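Local coordinates for protein alginate lyase AlgAT5 (Defluviitalea, PDB 5ZQI) that cleaves alginate as a polysaccharide lyase of family 7, probably by beta-elimination in a groove of its beta-sandwich fold, at residues 172-177 and 183-188; 205-210 and 216-221; 152-155 and 160-163. All coordinates share one frame; numbering follows the deposited sequence.

Contact 1: 172-177 and 183-188; sequences DVIMIR and LFVEGD. With SO4 (sulfate ion), chain B.
Arg177 and Glu186 meet on one face of an antiparallel hairpin. Arg177 CB lies over the face of the Phe184 ring in a CH-pi contact, 4.2 Å from the ring centroid. CG is near Phe184 CZ. Arg177 CD touches Phe184 CZ at 3.6 Å and Glu186 OE2 at 3.3 Å. With CG anti to the backbone N (chi1 -171°) and the chain extended to NE, the guanidinium is carried past the ring to the carboxylate. Arg177 NH1 forms a salt bridge to Glu186 OE1 at 3.1 Å; as a hydrogen bond it is weak and bent, 128° at the hydrogen. Glu186 OE2 sits over one guanidinium face. At the guanidinium edge, Arg177 NH2 donates to sulfate O4 at 2.7 Å. The sulfate, probably from the crystallisation liquor and also held by Tyr118 and Lys158, marks a site that can hold an anion. Glu179 pairs with Arg177 NE. Water 1 links Glu186 OE1 to Asp172 OD2, so two acidic groups share one donor. Four backbone hydrogen bonds join Met175 to Glu186 and Arg177 to Phe184. Strand 160-167 flanks strand 172-179, and on the opposite face Ile174 and Ile176 pack against strand 205-212 of the other sheet.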
loop_
_atom_site.group_PDB
_atom_site.type_symbol
_atom_site.label_atom_id
_atom_site.label_comp_id
_atom_site.label_asym_id
_atom_site.label_seq_id
_atom_site.Cartn_x
_atom_site.Cartn_y
_atom_site.Cartn_z
ATOM N N ASP A 172 0.601 -0.716 12.148
ATOM C CA ASP A 172 1.567 -0.247 11.178
ATOM C C ASP A 172 2.863 0.127 11.882
ATOM O O ASP A 172 2.880 0.541 13.040
ATOM C CB ASP A 172 1.030 0.949 10.395
ATOM C CG ASP A 172 0.741 2.138 11.251
ATOM O OD1 ASP A 172 -0.280 2.141 11.963
ATOM O OD2 ASP A 172 1.537 3.085 11.218
ATOM N N VAL A 173 3.958 -0.049 11.167
ATOM C CA VAL A 173 5.289 0.359 11.597
ATOM C C VAL A 173 5.619 1.681 10.912
ATOM O O VAL A 173 5.892 2.684 11.581
ATOM C CB VAL A 173 6.307 -0.744 11.284
ATOM C CG1 VAL A 173 7.723 -0.279 11.680
ATOM C CG2 VAL A 173 6.005 -2.043 12.048
ATOM N N ILE A 174 5.546 1.715 9.588
ATOM C CA ILE A 174 5.493 2.983 8.865
ATOM C C ILE A 174 4.444 2.891 7.763
ATOM O O ILE A 174 4.108 1.812 7.274
ATOM C CB ILE A 174 6.852 3.419 8.262
ATOM C CG1 ILE A 174 7.337 2.428 7.216
ATOM C CG2 ILE A 174 7.889 3.668 9.337
ATOM C CD1 ILE A 174 8.336 3.051 6.218
ATOM N N MET A 175 3.935 4.063 7.363
ATOM C CA MET A 175 3.017 4.179 6.248
ATOM C C MET A 175 3.413 5.349 5.350
ATOM O O MET A 175 3.850 6.403 5.831
ATOM C CB MET A 175 1.554 4.374 6.699
ATOM C CG MET A 175 1.051 3.283 7.644
ATOM S SD MET A 175 -0.727 3.211 7.848
ATOM C CE MET A 175 -0.987 4.834 8.539
ATOM N N ILE A 176 3.264 5.143 4.045
ATOM C CA ILE A 176 3.416 6.193 3.047
ATOM C C ILE A 176 2.055 6.856 2.884
ATOM O O ILE A 176 1.118 6.238 2.386
ATOM C CB ILE A 176 3.939 5.625 1.724
ATOM C CG1 ILE A 176 5.181 4.748 1.956
ATOM C CG2 ILE A 176 4.243 6.772 0.727
ATOM C CD1 ILE A 176 6.365 5.426 2.644
ATOM N N ARG A 177 1.958 8.126 3.262
ATOM C CA ARG A 177 0.676 8.787 3.465
ATOM C C ARG A 177 0.620 10.072 2.651
ATOM O O ARG A 177 1.563 10.871 2.662
ATOM C CB ARG A 177 0.485 9.085 4.942
ATOM C CG ARG A 177 -0.899 9.574 5.323
ATOM C CD ARG A 177 -1.068 9.524 6.867
ATOM N NE ARG A 177 -2.375 10.062 7.233
ATOM C CZ ARG A 177 -3.307 9.428 7.931
ATOM N NH1 ARG A 177 -3.057 8.253 8.465
ATOM N NH2 ARG A 177 -4.461 10.021 8.139
ATOM N N LEU A 183 2.813 14.635 0.949
ATOM C CA LEU A 183 3.215 13.233 0.930
ATOM C C LEU A 183 4.340 13.047 1.939
ATOM O O LEU A 183 5.355 13.735 1.855
ATOM C CB LEU A 183 3.664 12.869 -0.479
ATOM C CG LEU A 183 3.993 11.413 -0.701
ATOM C CD1 LEU A 183 2.765 10.506 -0.675
ATOM C CD2 LEU A 183 4.737 11.157 -2.025
ATOM N N PHE A 184 4.160 12.117 2.886
ATOM C CA PHE A 184 5.076 11.984 4.003
ATOM C C PHE A 184 5.049 10.559 4.534
ATOM O O PHE A 184 4.211 9.745 4.154
ATOM C CB PHE A 184 4.746 13.000 5.120
ATOM C CG PHE A 184 3.387 12.839 5.735
ATOM C CD1 PHE A 184 2.296 13.466 5.189
ATOM C CD2 PHE A 184 3.211 12.071 6.877
ATOM C CE1 PHE A 184 1.036 13.329 5.751
ATOM C CE2 PHE A 184 1.946 11.919 7.448
ATOM C CZ PHE A 184 0.870 12.560 6.890
ATOM N N VAL A 185 6.030 10.249 5.371
ATOM C CA VAL A 185 6.112 8.971 6.069
ATOM C C VAL A 185 5.538 9.174 7.458
ATOM O O VAL A 185 5.967 10.093 8.186
ATOM C CB VAL A 185 7.554 8.435 6.144
ATOM C CG1 VAL A 185 7.559 7.053 6.734
ATOM C CG2 VAL A 185 8.213 8.488 4.807
ATOM N N GLU A 186 4.562 8.334 7.821
ATOM C CA GLU A 186 3.913 8.355 9.128
ATOM C C GLU A 186 4.319 7.130 9.941
ATOM O O GLU A 186 4.493 6.029 9.399
ATOM C CB GLU A 186 2.389 8.383 8.966
ATOM C CG GLU A 186 1.653 8.848 10.198
ATOM C CD GLU A 186 0.129 8.755 10.071
ATOM O OE1 GLU A 186 -0.398 7.611 9.960
ATOM O OE2 GLU A 186 -0.537 9.794 10.084
ATOM N N GLY A 187 4.527 7.337 11.242
ATOM C CA GLY A 187 4.739 6.267 12.184
ATOM C C GLY A 187 4.077 6.611 13.499
ATOM O O GLY A 187 4.201 7.740 13.972
ATOM N N ASP A 188 3.372 5.647 14.087
ATOM C CA ASP A 188 2.659 5.849 15.355
ATOM C C ASP A 188 1.731 7.058 15.258
ATOM O O ASP A 188 1.558 7.824 16.212
ATOM C CB ASP A 188 3.632 6.002 16.528
ATOM C CG ASP A 188 4.432 4.741 16.778
ATOM O OD1 ASP A 188 3.894 3.641 16.530
ATOM O OD2 ASP A 188 5.597 4.848 17.211
HETATM S S SO4 B . -6.389 9.135 11.418
HETATM O O1 SO4 B . -6.689 10.488 11.888
HETATM O O2 SO4 B . -5.104 8.690 11.955
HETATM O O3 SO4 B . -7.449 8.222 11.837
HETATM O O4 SO4 B . -6.288 9.122 9.960
HETATM O O HOH W 1 1.077 5.908 11.484
HETATM O O HOH W 2 2.713 1.992 15.054
HETATM O O HOH W 3 3.484 3.222 13.318
#

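Contact 2: 205-210 and 216-221; sequences FTVKIV and IKVYYN
Val207, Ile209, Ile216 and Val218 form an apolar row on one face of this hairpin. Val207 CG2 meets Val218 CG1 at 3.8 Å, the two side chains lying alongside each other. Ile209 and Ile216 also lie side by side, their CG2 methyls 3.9 Å apart. At the end of the row Tyr220 CE1 presses on Phe205 CB at 3.6 Å, and the two side chains cross at about a right angle with their rings oblique. The Tyr220 hydroxyl is hydrogen-bonded to Asp196. Cutting Tyr220 back to an alanine is likely to open a gap beside Phe205 and leave Asp196 without its phenol partner. The strands are neighbours in one sheet of the beta-sandwich, and the apolar row faces strand 172-179 of the other sheet. On the reverse face Lys208 lies over the Tyr219 ring. A bend at chi3 (64°) brings CE over the ring face and Lys208 NZ to 4.5 Å from the Tyr219 ring centroid, a cation-pi contact 10° off the normal. Backbone hydrogen bonds join Lys208 to Tyr219 and Val210 to Lys217. At the polar edge, Asn221 OD1 accepts from Thr206 N at 2.9 Å, and Asn221 N donates to Thr206 O at 2.8 Å.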
loop_
_atom_site.group_PDB
_atom_site.type_symbol
_atom_site.label_atom_id
_atom_site.label_comp_id
_atom_site.label_asym_id
_atom_site.label_seq_id
_atom_site.Cartn_x
_atom_site.Cartn_y
_atom_site.Cartn_z
ATOM N N PHE A 205 5.679 8.574 -9.169
ATOM C CA PHE A 205 6.847 8.621 -8.294
ATOM C C PHE A 205 7.247 7.205 -7.903
ATOM O O PHE A 205 6.442 6.261 -7.962
ATOM C CB PHE A 205 6.614 9.465 -7.014
ATOM C CG PHE A 205 5.588 8.922 -6.064
ATOM C CD1 PHE A 205 4.297 9.299 -6.174
ATOM C CD2 PHE A 205 5.925 8.101 -4.984
ATOM C CE1 PHE A 205 3.304 8.837 -5.263
ATOM C CE2 PHE A 205 4.960 7.643 -4.109
ATOM C CZ PHE A 205 3.635 7.978 -4.285
ATOM N N THR A 206 8.490 7.075 -7.456
ATOM C CA THR A 206 8.954 5.850 -6.830
ATOM C C THR A 206 9.217 6.087 -5.357
ATOM O O THR A 206 9.775 7.117 -4.967
ATOM C CB THR A 206 10.215 5.307 -7.507
ATOM O OG1 THR A 206 11.328 6.178 -7.305
ATOM C CG2 THR A 206 9.966 5.169 -8.970
ATOM N N VAL A 207 8.823 5.119 -4.542
ATOM C CA VAL A 207 9.162 5.094 -3.132
ATOM C C VAL A 207 9.819 3.757 -2.840
ATOM O O VAL A 207 9.333 2.704 -3.269
ATOM C CB VAL A 207 7.935 5.353 -2.243
ATOM C CG1 VAL A 207 6.814 4.356 -2.456
ATOM C CG2 VAL A 207 8.357 5.412 -0.779
ATOM N N LYS A 208 10.973 3.812 -2.187
ATOM C CA LYS A 208 11.711 2.621 -1.787
ATOM C C LYS A 208 11.859 2.602 -0.269
ATOM O O LYS A 208 12.273 3.598 0.336
ATOM C CB LYS A 208 13.092 2.572 -2.454
ATOM C CG LYS A 208 13.922 1.370 -2.051
ATOM C CD LYS A 208 15.196 1.194 -2.866
ATOM C CE LYS A 208 16.156 2.336 -2.674
ATOM N NZ LYS A 208 17.490 1.960 -3.228
ATOM N N ILE A 209 11.537 1.466 0.337
ATOM C CA ILE A 209 11.618 1.239 1.775
ATOM C C ILE A 209 12.616 0.111 1.991
ATOM O O ILE A 209 12.475 -0.956 1.383
ATOM C CB ILE A 209 10.245 0.879 2.363
ATOM C CG1 ILE A 209 9.219 1.969 2.057
ATOM C CG2 ILE A 209 10.398 0.630 3.883
ATOM C CD1 ILE A 209 7.805 1.605 2.487
ATOM N N VAL A 210 13.629 0.352 2.836
ATOM C CA VAL A 210 14.667 -0.626 3.137
ATOM C C VAL A 210 14.776 -0.771 4.648
ATOM O O VAL A 210 15.138 0.187 5.345
ATOM C CB VAL A 210 16.033 -0.225 2.549
ATOM C CG1 VAL A 210 17.079 -1.296 2.872
ATOM C CG2 VAL A 210 15.941 0.022 1.081
ATOM N N ILE A 216 15.049 1.755 9.388
ATOM C CA ILE A 216 14.219 1.792 8.193
ATOM C C ILE A 216 14.576 3.048 7.401
ATOM O O ILE A 216 14.584 4.159 7.946
ATOM C CB ILE A 216 12.719 1.768 8.546
ATOM C CG1 ILE A 216 12.347 0.496 9.307
ATOM C CG2 ILE A 216 11.901 1.899 7.233
ATOM C CD1 ILE A 216 10.965 0.546 9.947
ATOM N N LYS A 217 14.945 2.862 6.140
ATOM C CA LYS A 217 15.228 3.961 5.226
ATOM C C LYS A 217 14.105 4.087 4.201
ATOM O O LYS A 217 13.597 3.080 3.696
ATOM C CB LYS A 217 16.566 3.739 4.512
ATOM C CG LYS A 217 17.752 3.883 5.418
ATOM C CD LYS A 217 19.067 3.592 4.706
ATOM C CE LYS A 217 20.251 3.853 5.648
ATOM N NZ LYS A 217 21.538 3.354 5.085
ATOM N N VAL A 218 13.717 5.330 3.888
ATOM C CA VAL A 218 12.727 5.607 2.845
ATOM C C VAL A 218 13.322 6.596 1.856
ATOM O O VAL A 218 13.820 7.653 2.261
ATOM C CB VAL A 218 11.415 6.161 3.429
ATOM C CG1 VAL A 218 10.349 6.303 2.339
ATOM C CG2 VAL A 218 10.873 5.232 4.530
ATOM N N TYR A 219 13.214 6.270 0.573
ATOM C CA TYR A 219 13.656 7.073 -0.548
ATOM C C TYR A 219 12.452 7.494 -1.385
ATOM O O TYR A 219 11.472 6.742 -1.522
ATOM C CB TYR A 219 14.631 6.296 -1.444
ATOM C CG TYR A 219 15.875 5.735 -0.793
ATOM C CD1 TYR A 219 15.803 4.621 0.043
ATOM C CD2 TYR A 219 17.118 6.323 -0.992
ATOM C CE1 TYR A 219 16.934 4.102 0.644
ATOM C CE2 TYR A 219 18.246 5.800 -0.396
ATOM C CZ TYR A 219 18.149 4.693 0.409
ATOM O OH TYR A 219 19.309 4.211 0.991
ATOM N N TYR A 220 12.552 8.688 -1.969
ATOM C CA TYR A 220 11.566 9.249 -2.876
ATOM C C TYR A 220 12.275 9.627 -4.168
ATOM O O TYR A 220 13.173 10.473 -4.172
ATOM C CB TYR A 220 10.889 10.477 -2.242
ATOM C CG TYR A 220 9.795 11.138 -3.049
ATOM C CD1 TYR A 220 8.607 10.500 -3.310
ATOM C CD2 TYR A 220 9.953 12.413 -3.528
ATOM C CE1 TYR A 220 7.611 11.111 -4.027
ATOM C CE2 TYR A 220 8.952 13.038 -4.266
ATOM C CZ TYR A 220 7.787 12.395 -4.495
ATOM O OH TYR A 220 6.790 13.019 -5.204
ATOM N N ASN A 221 11.908 8.952 -5.258
ATOM C CA ASN A 221 12.602 9.124 -6.545
ATOM C C ASN A 221 14.115 9.042 -6.381
ATOM O O ASN A 221 14.875 9.790 -7.012
ATOM C CB ASN A 221 12.205 10.444 -7.204
ATOM C CG ASN A 221 10.735 10.478 -7.564
ATOM O OD1 ASN A 221 10.143 9.446 -7.907
ATOM N ND2 ASN A 221 10.141 11.652 -7.508
#

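Contact 3: 152-155 and 160-163; sequences THLP and HVVV
Leu154 and Val161 make the main apolar contact between the residues just past strand 142-153 and the start of strand 160-167. Leu154 CD2 is set against both methyls of Val161, 3.7 Å from Val161 CG1 and equally near Val161 CG2. The two side chains cross at about a right angle. Leu154 carries its CG beside its own backbone N (chi1 -63°); chi2 (174°) sends CD1 out anti to CA, and the other branch, CD2, is the one turned to the valine. Pro155 adds a second apolar touch: its ring carbon CD is 4.1 Å from Val161 CG1. Contacts with polar backbone atoms are looser. Pro155 CD lies 4.2 Å from His160 N, and Val161 CG1 lies 4.4 Å from His153 O. No hydrogen bond joins the two segments. Their polar groups bond elsewhere: His160 ND1 meets Lys158 and Arg177, and Val161 pairs through its backbone with Leu178. Leu178 of strand 172-179 also packs on both Leu154 and Val161, widening the apolar patch. The two strands belong to different sheets. With dispersion and burial alone acting directly between these segments, the contact depends on the shape of a few aliphatic groups rather than on bond direction.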
loop_
_atom_site.group_PDB
_atom_site.type_symbol
_atom_site.label_atom_id
_atom_site.label_comp_id
_atom_site.label_asym_id
_atom_site.label_seq_id
_atom_site.Cartn_x
_atom_site.Cartn_y
_atom_site.Cartn_z
ATOM N N THR A 152 -4.277 9.006 -7.762
ATOM C CA THR A 152 -5.157 9.650 -8.730
ATOM C C THR A 152 -6.438 10.247 -8.161
ATOM O O THR A 152 -7.071 11.057 -8.849
ATOM C CB THR A 152 -5.542 8.679 -9.855
ATOM O OG1 THR A 152 -6.119 7.489 -9.304
ATOM C CG2 THR A 152 -4.314 8.273 -10.670
ATOM N N HIS A 153 -6.825 9.905 -6.933
ATOM C CA HIS A 153 -8.084 10.411 -6.404
ATOM C C HIS A 153 -8.040 10.318 -4.888
ATOM O O HIS A 153 -7.453 9.391 -4.323
ATOM C CB HIS A 153 -9.279 9.623 -6.962
ATOM C CG HIS A 153 -10.587 10.347 -6.887
ATOM N ND1 HIS A 153 -11.085 11.120 -7.918
ATOM C CD2 HIS A 153 -11.532 10.359 -5.920
ATOM C CE1 HIS A 153 -12.261 11.608 -7.569
ATOM N NE2 HIS A 153 -12.546 11.177 -6.353
ATOM N N LEU A 154 -8.672 11.295 -4.236
ATOM C CA LEU A 154 -8.734 11.429 -2.788
ATOM C C LEU A 154 -10.165 11.646 -2.351
ATOM O O LEU A 154 -10.965 12.232 -3.085
ATOM C CB LEU A 154 -7.894 12.619 -2.282
ATOM C CG LEU A 154 -6.383 12.544 -2.532
ATOM C CD1 LEU A 154 -5.762 13.869 -2.106
ATOM C CD2 LEU A 154 -5.769 11.382 -1.817
ATOM N N PRO A 155 -10.543 11.222 -1.141
ATOM C CA PRO A 155 -11.845 11.634 -0.602
ATOM C C PRO A 155 -11.934 13.155 -0.525
ATOM O O PRO A 155 -10.920 13.852 -0.411
ATOM C CB PRO A 155 -11.880 10.984 0.786
ATOM C CG PRO A 155 -10.946 9.790 0.672
ATOM C CD PRO A 155 -9.823 10.311 -0.231
ATOM N N HIS A 160 -7.247 11.892 2.642
ATOM C CA HIS A 160 -6.122 11.151 3.192
ATOM C C HIS A 160 -6.095 9.721 2.676
ATOM O O HIS A 160 -7.087 8.999 2.802
ATOM C CB HIS A 160 -6.186 11.070 4.730
ATOM C CG HIS A 160 -6.141 12.379 5.454
ATOM N ND1 HIS A 160 -6.103 12.429 6.829
ATOM C CD2 HIS A 160 -6.121 13.665 5.029
ATOM C CE1 HIS A 160 -6.058 13.693 7.218
ATOM N NE2 HIS A 160 -6.048 14.465 6.145
ATOM N N VAL A 161 -4.940 9.290 2.158
ATOM C CA VAL A 161 -4.766 7.899 1.739
ATOM C C VAL A 161 -3.385 7.395 2.135
ATOM O O VAL A 161 -2.442 8.164 2.330
ATOM C CB VAL A 161 -4.967 7.694 0.213
ATOM C CG1 VAL A 161 -6.378 8.099 -0.215
ATOM C CG2 VAL A 161 -3.866 8.424 -0.568
ATOM N N VAL A 162 -3.280 6.059 2.214
ATOM C CA VAL A 162 -2.025 5.356 2.495
ATOM C C VAL A 162 -1.744 4.426 1.327
ATOM O O VAL A 162 -2.623 3.660 0.913
ATOM C CB VAL A 162 -2.101 4.587 3.828
ATOM C CG1 VAL A 162 -0.963 3.565 3.964
ATOM C CG2 VAL A 162 -2.067 5.555 5.031
ATOM N N VAL A 163 -0.507 4.451 0.841
ATOM C CA VAL A 163 -0.079 3.779 -0.378
ATOM C C VAL A 163 1.288 3.132 -0.174
ATOM O O VAL A 163 2.280 3.451 -0.839
ATOM C CB VAL A 163 -0.064 4.786 -1.534
ATOM C CG1 VAL A 163 -1.507 5.263 -1.827
ATOM C CG2 VAL A 163 0.867 5.951 -1.290
#

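How the contacts relate
Contact 3 comes first along the chain, then contact 1, then contact 2. Contacts 1 and 2 are hairpins in opposite sheets of the beta-sandwich, with centres about 12 Å apart. They meet in the core, where Ile174 CD1 is 3.7 Å from Val218 CG2 and Leu183 CD2 packs on Tyr220. Contact 3 bridges the two sheets: strand 160-167 is next to strand 172-179 of contact 1, and strand 142-153 is next to strand 205-212 of contact 2. Contacts 1 and 3 have centres about 13 Å apart; contacts 2 and 3, about 18 Å apart, do not touch. Arg177 and His160 meet near the sulfate, a site that might mark an anion-binding part of the alginate groove.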